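Long-range contact in metazoan TIR-STING fusion (PDB 6WT6), which is a fusion protein that joins a TIR domain to a STING ligand-binding domain in one oyster polypeptide: residues L218-S223 and E278-I283. Sequence-based numbering, arbitrary orientation.
Sequences LFFPQS and EYIGVI
Ile-283 CG2 lies over one face of the Phe-220 ring, 4.1 Å from its centroid and 18° off the normal, a CH-pi contact, while Ile-283 CD1 reaches Phe-220 CD1 at 3.7 Å. With CG anti to the backbone N (chi1 -164°), the phenylalanine ring is turned toward the residues after strand 272-279, where Ile-280 and Ile-283 lie. A beta-branched isoleucine suits the place, since CG2 covers the ring face while the longer branch carries CD1 to both the Phe-220 ring and Pro-221 CD. Pro-221 CD lies at the edge of the Tyr-279 ring, in its plane, 3.9 Å from Tyr-279 CD1, the two side chains crossing at about a right angle. Leu-218 and Glu-278 run side by side: the glutamate's CG packs on the leucine, while OE2 is hydrogen-bonded to the hydroxyl of Tyr-187. Leu-218 CB also touches Ile-280 CG1 at 3.6 Å. Two backbone bonds fix the pairing: Phe-219 N to Glu-278 O (2.9 Å) and the nearly straight Ile-280 N to Phe-219 O (3.1 Å, 173°). Phe-309 of helix 299-319 packs on Ile-283. Here two parallel neighbours of the STING ligand-binding domain's mixed sheet end, apolar side chains packing where 280-283 lead into helix 284-291.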
# COMPACT_ATOMS: atom_id res chain seq x y z
N LEU A 218 6.83 10.40 -16.79
CA LEU A 218 7.14 9.98 -15.42
C LEU A 218 8.19 8.89 -15.49
O LEU A 218 7.97 7.84 -16.10
CB LEU A 218 5.88 9.48 -14.71
CG LEU A 218 4.72 10.46 -14.60
CD1 LEU A 218 3.47 9.72 -14.17
CD2 LEU A 218 5.06 11.59 -13.62
N PHE A 219 9.34 9.13 -14.85
CA PHE A 219 10.50 8.28 -15.01
C PHE A 219 10.56 7.24 -13.90
O PHE A 219 10.44 7.58 -12.72
CB PHE A 219 11.78 9.12 -15.07
CG PHE A 219 11.90 9.92 -16.33
CD1 PHE A 219 12.49 9.38 -17.46
CD2 PHE A 219 11.37 11.20 -16.40
CE1 PHE A 219 12.59 10.11 -18.63
CE2 PHE A 219 11.46 11.94 -17.57
CZ PHE A 219 12.07 11.39 -18.68
N PHE A 220 10.77 5.99 -14.30
CA PHE A 220 10.68 4.83 -13.41
C PHE A 220 11.95 4.00 -13.62
O PHE A 220 11.94 3.01 -14.36
CB PHE A 220 9.41 4.02 -13.72
CG PHE A 220 9.02 3.03 -12.65
CD1 PHE A 220 9.97 2.31 -11.93
CD2 PHE A 220 7.68 2.81 -12.37
CE1 PHE A 220 9.59 1.40 -10.96
CE2 PHE A 220 7.29 1.90 -11.40
CZ PHE A 220 8.25 1.20 -10.70
N PRO A 221 13.06 4.39 -13.00
CA PRO A 221 14.27 3.57 -13.07
C PRO A 221 14.07 2.24 -12.36
O PRO A 221 13.46 2.18 -11.29
CB PRO A 221 15.33 4.43 -12.37
CG PRO A 221 14.53 5.30 -11.44
CD PRO A 221 13.25 5.60 -12.17
N GLN A 222 14.59 1.17 -12.96
CA GLN A 222 14.37 -0.17 -12.42
C GLN A 222 14.94 -0.31 -11.01
O GLN A 222 14.40 -1.07 -10.20
CB GLN A 222 14.96 -1.23 -13.34
CG GLN A 222 14.74 -2.65 -12.85
CD GLN A 222 15.27 -3.69 -13.82
OE1 GLN A 222 15.81 -3.36 -14.87
NE2 GLN A 222 15.12 -4.96 -13.46
N SER A 223 16.04 0.38 -10.71
CA SER A 223 16.59 0.28 -9.37
C SER A 223 15.75 1.03 -8.35
O SER A 223 16.00 0.88 -7.14
CB SER A 223 18.02 0.83 -9.33
OG SER A 223 18.01 2.25 -9.34
N GLU A 278 9.60 14.20 -14.74
CA GLU A 278 10.02 14.08 -13.36
C GLU A 278 10.05 12.60 -12.99
O GLU A 278 9.49 11.76 -13.70
CB GLU A 278 9.10 14.85 -12.42
CG GLU A 278 7.66 14.34 -12.42
CD GLU A 278 6.70 15.31 -11.76
OE1 GLU A 278 6.89 16.54 -11.91
OE2 GLU A 278 5.75 14.85 -11.09
N TYR A 279 10.73 12.30 -11.90
CA TYR A 279 10.70 10.95 -11.35
C TYR A 279 9.36 10.69 -10.67
O TYR A 279 8.71 11.61 -10.17
CB TYR A 279 11.84 10.74 -10.35
CG TYR A 279 13.22 10.61 -10.95
CD1 TYR A 279 13.66 9.41 -11.49
CD2 TYR A 279 14.10 11.69 -10.96
CE1 TYR A 279 14.92 9.28 -12.03
CE2 TYR A 279 15.37 11.57 -11.50
CZ TYR A 279 15.77 10.37 -12.03
OH TYR A 279 17.03 10.25 -12.56
N ILE A 280 8.95 9.42 -10.66
CA ILE A 280 7.89 8.96 -9.77
C ILE A 280 8.52 8.82 -8.39
O ILE A 280 9.18 7.82 -8.09
CB ILE A 280 7.28 7.63 -10.25
CG1 ILE A 280 6.81 7.76 -11.69
CG2 ILE A 280 6.14 7.22 -9.34
CD1 ILE A 280 6.13 6.51 -12.22
N GLY A 281 8.33 9.83 -7.54
CA GLY A 281 9.09 9.92 -6.30
C GLY A 281 8.80 8.80 -5.32
O GLY A 281 9.67 8.45 -4.51
N VAL A 282 7.61 8.21 -5.39
CA VAL A 282 7.22 7.21 -4.40
C VAL A 282 8.06 5.94 -4.52
O VAL A 282 8.27 5.23 -3.53
CB VAL A 282 5.71 6.91 -4.52
CG1 VAL A 282 5.40 6.16 -5.80
CG2 VAL A 282 5.22 6.14 -3.30
N ILE A 283 8.57 5.63 -5.72
CA ILE A 283 9.32 4.38 -5.88
C ILE A 283 10.63 4.40 -5.10
O ILE A 283 11.16 3.33 -4.77
CB ILE A 283 9.58 4.07 -7.36
CG1 ILE A 283 10.62 5.02 -7.95
CG2 ILE A 283 8.27 4.13 -8.15
CD1 ILE A 283 10.82 4.87 -9.45